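DyP-type peroxidase (Pleurotus ostreatus PC15, PDB 6FSK) probably uses its heme b cofactor to oxidise substrates such as dyes and Mn(II) at the expense of hydrogen peroxide. Local coordinates at residues G10-G15 against F216-E221; I193-V198 against I353-I358; D349-I354 against I389-H394. The protein carries 1 engineered substitution. All coordinates share one frame; numbering follows the deposited sequence.

Contacts 1 and 2 are buried, while contact 3 is partly buried. Contact 1 is purely aliphatic across its two loops and joins the N-terminal family region to the C-terminal one. Contact 2 is mostly polar and centres on an arginine and a heme propionate. Contact 3 uses an arginine to backbone bond and a bridging water between Arg351 and Asp391, with a methyl resting on backbone nearer the heme. Contacts 2 and 3 share Ile353 and Ile354, where strand 354-360 begins, and both touch the heme. Contact 1 meets the same strand: Arg356 of contact 2 bonds the carbonyls of Asp11 and Ile12, and Ile354 packs on Ile217.

Contact 1 of 3, residues G10-G15 against F216-E221; sequences GDILGG and FILAKE
Ile12 O takes a hydrogen bond from Arg356 NH2, and the side chain of the same residue faces Ile217. Gly15 N donates to Gly10 O at 2.9 Å, and this bond closes the turn that presents Ile12 and Leu13 to Ile217 and Leu218. No hydrogen bond crosses between the two loops. The contact is made by four aliphatic side chains, all buried, and it hides 170 Å². The side chains of Ile12 and Ile217 lie alongside each other, pointing opposite ways. Ile12 CG2 touches Ile217 CG2 at 3.6 Å. In both residues the CG1 branch stands beside the backbone N, chi1 -56°, which leaves CG2 as the branch that faces across. Ile12 CG2 also lies 4.0 Å from Leu218 CD2. Leu13 and Leu218 meet end to end, Leu13 CD1 3.8 Å from Leu218 CD1. The second branch of Leu13 turns to Ile217, with Leu13 CD2 4.2 Å from Ile217 CG2. Leu218 opens a type II beta turn that ends at Glu221. This is plain apolar packing, with no site here, of the N-terminal dimeric alpha+beta barrel region against the C-terminal family region. Side chains of Leu13 and Ile217 also touch Val198 of strand 197-198 and Ile354 of strand 354-360. The contact thus brings the loop before strand 20-28 against the loop between strands 211-212 and 238-247.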
# COMPACT_ATOMS: atom_id res chain seq x y z
N GLY A 10 3.57 -14.67 -7.16
CA GLY A 10 4.86 -14.06 -6.88
C GLY A 10 4.84 -12.60 -6.42
O GLY A 10 5.75 -12.16 -5.78
N ASP A 11 3.73 -11.91 -6.65
CA ASP A 11 3.71 -10.56 -6.11
C ASP A 11 3.53 -10.52 -4.63
O ASP A 11 3.86 -9.46 -4.04
CB ASP A 11 2.60 -9.71 -6.72
CG ASP A 11 2.89 -8.18 -6.67
OD1 ASP A 11 4.09 -7.80 -6.86
OD2 ASP A 11 1.91 -7.42 -6.58
N ILE A 12 3.03 -11.59 -4.00
CA ILE A 12 2.66 -11.57 -2.60
C ILE A 12 3.98 -11.68 -1.79
O ILE A 12 4.27 -10.84 -0.98
CB ILE A 12 1.67 -12.71 -2.24
CG1 ILE A 12 0.41 -12.67 -3.07
CG2 ILE A 12 1.37 -12.69 -0.78
CD1 ILE A 12 -0.34 -13.95 -3.09
N LEU A 13 4.72 -12.79 -1.94
CA LEU A 13 6.00 -13.03 -1.26
C LEU A 13 7.06 -12.96 -2.36
O LEU A 13 7.12 -13.78 -3.29
CB LEU A 13 6.03 -14.36 -0.55
CG LEU A 13 5.05 -14.58 0.59
CD1 LEU A 13 5.23 -15.97 1.23
CD2 LEU A 13 5.17 -13.53 1.67
N GLY A 14 7.86 -11.93 -2.26
CA GLY A 14 8.84 -11.58 -3.25
C GLY A 14 8.56 -10.24 -3.84
O GLY A 14 9.27 -9.24 -3.60
N GLY A 15 7.49 -10.20 -4.60
CA GLY A 15 7.15 -8.98 -5.31
C GLY A 15 7.60 -9.04 -6.77
O GLY A 15 8.81 -9.38 -7.07
N PHE A 216 -0.45 -14.30 8.57
CA PHE A 216 -0.89 -12.88 8.59
C PHE A 216 -0.88 -12.31 7.15
O PHE A 216 -1.45 -11.24 6.96
CB PHE A 216 0.01 -12.07 9.51
CG PHE A 216 -0.21 -12.43 10.95
CD1 PHE A 216 -1.42 -12.19 11.58
CD2 PHE A 216 0.78 -13.10 11.67
CE1 PHE A 216 -1.65 -12.60 12.91
CE2 PHE A 216 0.51 -13.47 12.96
CZ PHE A 216 -0.69 -13.27 13.59
N ILE A 217 -0.30 -13.05 6.21
CA ILE A 217 -0.22 -12.62 4.79
C ILE A 217 -0.98 -13.57 3.90
O ILE A 217 -1.67 -13.11 2.97
CB ILE A 217 1.24 -12.49 4.29
CG1 ILE A 217 2.07 -11.53 5.18
CG2 ILE A 217 1.34 -12.11 2.78
CD1 ILE A 217 1.54 -10.08 5.27
N LEU A 218 -0.85 -14.88 4.14
CA LEU A 218 -1.45 -15.90 3.35
C LEU A 218 -2.54 -16.55 4.09
O LEU A 218 -2.33 -17.01 5.21
CB LEU A 218 -0.37 -16.91 3.01
CG LEU A 218 0.84 -16.53 2.19
CD1 LEU A 218 1.93 -17.63 2.22
CD2 LEU A 218 0.45 -16.21 0.79
N ALA A 219 -3.73 -16.71 3.48
CA ALA A 219 -4.81 -17.42 4.12
C ALA A 219 -4.47 -18.92 4.40
O ALA A 219 -3.78 -19.56 3.61
CB ALA A 219 -6.05 -17.36 3.27
N LYS A 220 -4.96 -19.32 5.57
CA LYS A 220 -4.85 -20.70 6.08
C LYS A 220 -3.43 -21.18 6.24
O LYS A 220 -3.17 -22.37 6.15
CB LYS A 220 -5.61 -21.66 5.17
CG LYS A 220 -7.08 -21.29 5.02
CD LYS A 220 -7.93 -22.34 4.31
CE LYS A 220 -7.89 -23.70 4.99
NZ LYS A 220 -9.01 -23.94 5.90
N GLU A 221 -2.49 -20.29 6.45
CA GLU A 221 -1.14 -20.69 6.90
C GLU A 221 -1.05 -20.35 8.34
O GLU A 221 -1.91 -19.72 8.93
CB GLU A 221 -0.06 -19.98 6.07
CG GLU A 221 0.08 -20.47 4.66
CD GLU A 221 0.70 -21.87 4.48
OE1 GLU A 221 1.07 -22.51 5.51
OE2 GLU A 221 0.82 -22.31 3.32

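Contact 2 of 3, residues I193-V198 against I353-I358; sequences ISHPAV and IIRRGI. Unlike the reference sequence in segment 193-198: His195 (reference Asn). With HEM (protoporphyrin IX containing Fe), chain C.
The heme propionate site of this DyP-type peroxidase is built here, where Ser194 and His195 meet Arg355 just after the GXXDG motif that ends at Gly192. Arg355 NH2 donates to Ser194 O at 3.0 Å with an N-H...O angle of 149°. The acceptor lies in the guanidinium plane, but the donor stands above the carbonyl plane. Arg355 NH2 also donates to heme O2A at 2.9 Å. Three donors grip that oxygen: Arg355 NH1, Arg355 NH2 and Ile193 N. A bend at chi3 (-63°) folds the arginine flat against the porphyrin, with heme C3D 3.4 Å above the guanidinium plane. Over its other face comes His195 CE1, 3.8 Å from Arg355 NH2, with the two planes 30° apart. The reference sequence has asparagine at His195. A water accepts a hydrogen bond from Arg355 NE at 2.9 Å and lies 3.0 Å from His195 ND1. It bridges the segments by donating to Ser194 O and Ile353 O, though more acceptors surround it than it has protons. Ser194 OG donates to the other propionate, 2.6 Å from heme O2D. A leucine in place of Arg355 would probably leave O2A with one of its three donors here and Ser194 O without its arginine partner. Asp191 forms a salt bridge with Arg355 NH1. Pro196 CG packs on Ile354 CG1 at 3.8 Å. Strand 354-360 lies at the edge of the large antiparallel sheet beside strand 379-386, and strand 197-198 pairs with strand 211-212.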
# COMPACT_ATOMS: atom_id res chain seq x y z
N ILE A 193 10.66 0.93 2.06
CA ILE A 193 11.74 0.65 2.97
C ILE A 193 11.29 -0.45 3.93
O ILE A 193 12.01 -1.41 4.21
CB ILE A 193 12.18 1.90 3.74
CG1 ILE A 193 12.66 2.97 2.73
CG2 ILE A 193 13.18 1.59 4.85
CD1 ILE A 193 12.86 4.34 3.31
N SER A 194 10.17 -0.19 4.61
CA SER A 194 9.79 -1.02 5.74
C SER A 194 8.64 -1.98 5.43
O SER A 194 7.51 -1.54 5.26
CB SER A 194 9.41 -0.17 6.99
OG SER A 194 9.07 -0.99 8.13
N HIS A 195 8.92 -3.30 5.47
CA HIS A 195 7.91 -4.33 5.29
C HIS A 195 8.09 -5.37 6.37
O HIS A 195 9.18 -5.50 6.91
CB HIS A 195 8.02 -5.07 3.99
CG HIS A 195 7.97 -4.18 2.80
ND1 HIS A 195 6.79 -3.57 2.40
CD2 HIS A 195 8.94 -3.77 1.96
CE1 HIS A 195 7.06 -2.79 1.36
NE2 HIS A 195 8.36 -2.89 1.07
N PRO A 196 7.04 -6.11 6.69
CA PRO A 196 7.24 -7.16 7.68
C PRO A 196 8.07 -8.28 7.07
O PRO A 196 7.88 -8.66 5.88
CB PRO A 196 5.85 -7.68 7.94
CG PRO A 196 5.10 -7.36 6.63
CD PRO A 196 5.61 -6.00 6.30
N ALA A 197 8.94 -8.85 7.88
CA ALA A 197 9.54 -10.13 7.47
C ALA A 197 8.54 -11.24 7.74
O ALA A 197 7.84 -11.21 8.74
CB ALA A 197 10.82 -10.37 8.22
N VAL A 198 8.55 -12.30 6.90
CA VAL A 198 7.57 -13.35 6.99
C VAL A 198 8.32 -14.64 7.29
O VAL A 198 9.21 -15.08 6.55
CB VAL A 198 6.83 -13.49 5.65
CG1 VAL A 198 5.88 -14.63 5.70
CG2 VAL A 198 6.09 -12.15 5.41
N ILE A 353 1.08 -5.17 6.71
CA ILE A 353 0.81 -5.30 5.29
C ILE A 353 2.06 -5.27 4.51
O ILE A 353 3.06 -4.66 4.92
CB ILE A 353 -0.16 -4.16 4.78
CG1 ILE A 353 0.48 -2.76 4.99
CG2 ILE A 353 -1.51 -4.26 5.42
CD1 ILE A 353 -0.34 -1.65 4.36
N ILE A 354 2.03 -5.96 3.34
CA ILE A 354 3.13 -5.90 2.44
C ILE A 354 2.69 -5.00 1.30
O ILE A 354 1.74 -5.30 0.62
CB ILE A 354 3.55 -7.29 1.89
CG1 ILE A 354 4.16 -8.12 3.02
CG2 ILE A 354 4.49 -7.13 0.74
CD1 ILE A 354 4.38 -9.56 2.57
N ARG A 355 3.46 -3.93 1.04
CA ARG A 355 3.11 -2.96 -0.03
C ARG A 355 3.89 -3.18 -1.29
O ARG A 355 5.10 -3.51 -1.26
CB ARG A 355 3.37 -1.55 0.45
CG ARG A 355 2.47 -1.13 1.55
CD ARG A 355 2.94 0.13 2.28
NE ARG A 355 4.24 -0.08 2.94
CZ ARG A 355 5.30 0.69 2.73
NH1 ARG A 355 5.25 1.78 1.94
NH2 ARG A 355 6.42 0.37 3.29
N ARG A 356 3.22 -3.05 -2.43
CA ARG A 356 3.85 -3.24 -3.74
C ARG A 356 3.50 -2.00 -4.63
O ARG A 356 3.17 -2.22 -5.80
CB ARG A 356 3.42 -4.53 -4.42
CG ARG A 356 3.66 -5.77 -3.64
CD ARG A 356 5.13 -6.12 -3.52
NE ARG A 356 5.32 -7.37 -2.84
CZ ARG A 356 6.32 -7.69 -2.01
NH1 ARG A 356 7.26 -6.85 -1.70
NH2 ARG A 356 6.34 -8.92 -1.47
N GLY A 357 3.57 -0.80 -4.09
CA GLY A 357 3.22 0.42 -4.87
C GLY A 357 4.11 0.69 -6.03
O GLY A 357 5.29 0.25 -6.10
N ILE A 358 3.54 1.36 -6.99
CA ILE A 358 4.34 1.95 -8.04
C ILE A 358 3.73 3.33 -8.32
O ILE A 358 2.52 3.51 -8.32
CB ILE A 358 4.38 1.06 -9.35
CG1 ILE A 358 5.41 1.58 -10.37
CG2 ILE A 358 3.02 0.87 -9.99
CD1 ILE A 358 5.69 0.64 -11.54
CHA HEM C . 5.30 3.84 4.71
CHB HEM C . 4.24 7.24 1.46
CHC HEM C . -0.25 5.52 1.23
CHD HEM C . 0.71 2.30 4.72
C1A HEM C . 5.45 4.93 3.84
C2A HEM C . 6.65 5.67 3.61
C3A HEM C . 6.37 6.59 2.67
C4A HEM C . 4.97 6.46 2.38
CMA HEM C . 7.29 7.64 2.15
CAA HEM C . 7.96 5.46 4.35
CBA HEM C . 8.98 4.53 3.71
CGA HEM C . 8.56 3.08 3.74
O1A HEM C . 8.63 2.44 4.78
O2A HEM C . 8.17 2.57 2.66
C1B HEM C . 2.90 7.10 1.09
C2B HEM C . 2.23 7.83 0.11
C3B HEM C . 0.96 7.36 -0.01
C4B HEM C . 0.87 6.28 0.99
CMB HEM C . 2.79 9.00 -0.66
CAB HEM C . -0.20 7.74 -0.85
CBB HEM C . -0.08 8.41 -1.98
C1C HEM C . -0.47 4.57 2.18
C2C HEM C . -1.65 3.89 2.51
C3C HEM C . -1.42 2.99 3.51
C4C HEM C . 0.00 3.07 3.78
CMC HEM C . -2.97 4.12 1.81
CAC HEM C . -2.30 2.09 4.29
CBC HEM C . -3.61 2.32 4.50
C1D HEM C . 2.09 2.44 4.94
C2D HEM C . 2.81 1.47 5.82
C3D HEM C . 4.12 1.90 5.77
C4D HEM C . 4.12 3.10 4.95
CMD HEM C . 2.27 0.30 6.54
CAD HEM C . 5.32 1.34 6.53
CBD HEM C . 5.45 1.88 7.92
CGD HEM C . 6.56 1.21 8.68
O1D HEM C . 7.36 2.01 9.22
O2D HEM C . 6.69 0.00 8.64
NA HEM C . 4.36 5.48 3.15
NB HEM C . 2.05 6.22 1.67
NC HEM C . 0.53 4.13 3.08
ND HEM C . 2.90 3.41 4.52
FE HEM C . 2.46 4.86 3.17
O HOH W 1 4.74 -2.61 4.30

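Contact 3 of 3, residues D349-I354 against I389-H394; sequences DNRRII and IDDGFH. With HEM (protoporphyrin IX containing Fe), chain C.
Arg351 reaches across to the backbone of Asp391, while Asn350 crosses the Asp391 side chain at about a right angle. The Arg351 chain bends at chi2 (-74°), and this brings its guanidinium back to residues 389-394. Arg351 NH1 donates to Asp391 O at 3.0 Å with an angle of 163°. The bond uses a lone pair in the carbonyl plane and lies near the guanidinium plane. One face of that guanidinium carries Asn350 OD1, offset toward the rim. The amide of Asn350 and the carboxylate of Asp391 are turned 53° apart, with Asn350 ND2 3.3 Å from Asp391 OD2. Arg351 NH1 and Asp391 OD1 are 4.1 Å apart, too far for a salt bridge. A water O accepts from Arg351 NH1 and donates to Asp391 OD1, 2.7 Å away. Asp391 OD2 forms a salt bridge with Arg226, and Arg351 makes a cation-pi contact with Phe395. Nearer the heme there is no polar bond between the segments; the Ile353 CG2 methyl rests on the backbone, 4.0 Å from Phe393 N, beside Gly392, the N-cap of helix 393-401. Phe393 CD1 meets the heme vinyl carbon CBC at 3.5 Å. The arginine therefore holds the loop before the helix mainly through a backbone carbonyl. The Asp391 charge is probably balanced by Arg226 directly and by Arg351 through water.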
# COMPACT_ATOMS: atom_id res chain seq x y z
N ASP A 349 0.68 -8.07 14.82
CA ASP A 349 1.07 -8.76 13.56
C ASP A 349 -0.05 -8.79 12.53
O ASP A 349 0.25 -8.72 11.36
CB ASP A 349 1.59 -10.19 13.86
CG ASP A 349 2.90 -10.17 14.68
OD1 ASP A 349 3.47 -9.13 14.99
OD2 ASP A 349 3.35 -11.30 14.94
N ASN A 350 -1.30 -8.82 13.00
CA ASN A 350 -2.42 -8.78 12.08
C ASN A 350 -2.69 -7.43 11.50
O ASN A 350 -3.52 -7.34 10.61
CB ASN A 350 -3.69 -9.37 12.71
CG ASN A 350 -4.31 -8.48 13.77
OD1 ASN A 350 -3.69 -7.56 14.33
ND2 ASN A 350 -5.49 -8.89 14.21
N ARG A 351 -1.98 -6.41 11.86
CA ARG A 351 -2.11 -5.09 11.26
C ARG A 351 -1.05 -4.88 10.22
O ARG A 351 -1.06 -3.85 9.56
CB ARG A 351 -1.93 -4.05 12.33
CG ARG A 351 -2.83 -4.25 13.56
CD ARG A 351 -4.22 -3.88 13.26
NE ARG A 351 -5.05 -4.07 14.46
CZ ARG A 351 -6.28 -4.56 14.47
NH1 ARG A 351 -6.82 -5.05 13.37
NH2 ARG A 351 -6.94 -4.61 15.60
N ARG A 352 -0.17 -5.84 9.99
CA ARG A 352 0.93 -5.65 9.06
C ARG A 352 0.45 -5.89 7.64
O ARG A 352 -0.44 -6.72 7.39
CB ARG A 352 2.13 -6.57 9.39
CG ARG A 352 2.62 -6.34 10.80
CD ARG A 352 3.08 -4.97 11.13
NE ARG A 352 4.14 -4.46 10.24
CZ ARG A 352 5.41 -4.69 10.36
NH1 ARG A 352 5.90 -5.53 11.32
NH2 ARG A 352 6.24 -4.16 9.49
N ILE A 353 1.08 -5.17 6.71
CA ILE A 353 0.81 -5.30 5.29
C ILE A 353 2.06 -5.27 4.51
O ILE A 353 3.06 -4.66 4.92
CB ILE A 353 -0.16 -4.16 4.78
CG1 ILE A 353 0.48 -2.76 4.99
CG2 ILE A 353 -1.51 -4.26 5.42
CD1 ILE A 353 -0.34 -1.65 4.36
N ILE A 354 2.03 -5.96 3.34
CA ILE A 354 3.13 -5.90 2.44
C ILE A 354 2.69 -5.00 1.30
O ILE A 354 1.74 -5.30 0.62
CB ILE A 354 3.55 -7.29 1.89
CG1 ILE A 354 4.16 -8.12 3.02
CG2 ILE A 354 4.49 -7.13 0.74
CD1 ILE A 354 4.38 -9.56 2.57
N ILE A 389 -8.06 -7.90 5.11
CA ILE A 389 -8.29 -6.43 4.87
C ILE A 389 -8.94 -5.81 6.09
O ILE A 389 -8.59 -4.69 6.54
CB ILE A 389 -9.13 -6.22 3.60
CG1 ILE A 389 -8.45 -6.85 2.41
CG2 ILE A 389 -9.35 -4.71 3.34
CD1 ILE A 389 -9.28 -6.72 1.12
N ASP A 390 -9.83 -6.59 6.74
CA ASP A 390 -10.50 -6.12 7.94
C ASP A 390 -9.45 -5.78 9.03
O ASP A 390 -9.52 -4.71 9.65
CB ASP A 390 -11.42 -7.13 8.54
CG ASP A 390 -12.67 -7.39 7.71
OD1 ASP A 390 -13.03 -6.59 6.84
OD2 ASP A 390 -13.33 -8.48 8.03
N ASP A 391 -8.44 -6.61 9.17
CA ASP A 391 -7.42 -6.40 10.21
C ASP A 391 -6.34 -5.45 9.78
O ASP A 391 -5.71 -4.75 10.62
CB ASP A 391 -6.69 -7.70 10.60
CG ASP A 391 -7.55 -8.72 11.35
OD1 ASP A 391 -8.65 -8.42 11.82
OD2 ASP A 391 -7.06 -9.89 11.47
N GLY A 392 -6.05 -5.41 8.47
CA GLY A 392 -4.99 -4.64 7.88
C GLY A 392 -5.38 -3.30 7.30
O GLY A 392 -5.73 -2.38 7.99
N PHE A 393 -5.39 -3.30 5.96
CA PHE A 393 -5.66 -2.04 5.28
C PHE A 393 -6.85 -1.26 5.83
O PHE A 393 -6.76 -0.07 6.08
CB PHE A 393 -5.88 -2.28 3.78
CG PHE A 393 -6.41 -1.04 3.09
CD1 PHE A 393 -5.50 -0.01 2.75
CD2 PHE A 393 -7.77 -0.90 2.86
CE1 PHE A 393 -5.99 1.18 2.22
CE2 PHE A 393 -8.27 0.31 2.31
CZ PHE A 393 -7.36 1.34 1.99
N HIS A 394 -8.03 -1.88 5.96
CA HIS A 394 -9.18 -1.10 6.41
C HIS A 394 -8.97 -0.51 7.80
O HIS A 394 -9.37 0.63 8.04
CB HIS A 394 -10.43 -2.02 6.40
CG HIS A 394 -11.69 -1.32 6.80
ND1 HIS A 394 -11.97 -0.95 8.11
CD2 HIS A 394 -12.72 -0.88 6.05
CE1 HIS A 394 -13.17 -0.38 8.14
NE2 HIS A 394 -13.60 -0.26 6.89
CHA HEM C . 5.30 3.84 4.71
CHB HEM C . 4.24 7.24 1.46
CHC HEM C . -0.25 5.52 1.23
CHD HEM C . 0.71 2.30 4.72
C1A HEM C . 5.45 4.93 3.84
C2A HEM C . 6.65 5.67 3.61
C3A HEM C . 6.37 6.59 2.67
C4A HEM C . 4.97 6.46 2.38
CMA HEM C . 7.29 7.64 2.15
CAA HEM C . 7.96 5.46 4.35
CBA HEM C . 8.98 4.53 3.71
CGA HEM C . 8.56 3.08 3.74
O1A HEM C . 8.63 2.44 4.78
O2A HEM C . 8.17 2.57 2.66
C1B HEM C . 2.90 7.10 1.09
C2B HEM C . 2.23 7.83 0.11
C3B HEM C . 0.96 7.36 -0.01
C4B HEM C . 0.87 6.28 0.99
CMB HEM C . 2.79 9.00 -0.66
CAB HEM C . -0.20 7.74 -0.85
CBB HEM C . -0.08 8.41 -1.98
C1C HEM C . -0.47 4.57 2.18
C2C HEM C . -1.65 3.89 2.51
C3C HEM C . -1.42 2.99 3.51
C4C HEM C . 0.00 3.07 3.78
CMC HEM C . -2.97 4.12 1.81
CAC HEM C . -2.30 2.09 4.29
CBC HEM C . -3.61 2.32 4.50
C1D HEM C . 2.09 2.44 4.94
C2D HEM C . 2.81 1.47 5.82
C3D HEM C . 4.12 1.90 5.77
C4D HEM C . 4.12 3.10 4.95
CMD HEM C . 2.27 0.30 6.54
CAD HEM C . 5.32 1.34 6.53
CBD HEM C . 5.45 1.88 7.92
CGD HEM C . 6.56 1.21 8.68
O1D HEM C . 7.36 2.01 9.22
O2D HEM C . 6.69 0.00 8.64
NA HEM C . 4.36 5.48 3.15
NB HEM C . 2.05 6.22 1.67
NC HEM C . 0.53 4.13 3.08
ND HEM C . 2.90 3.41 4.52
FE HEM C . 2.46 4.86 3.17
O HOH W 2 -9.58 -6.16 12.92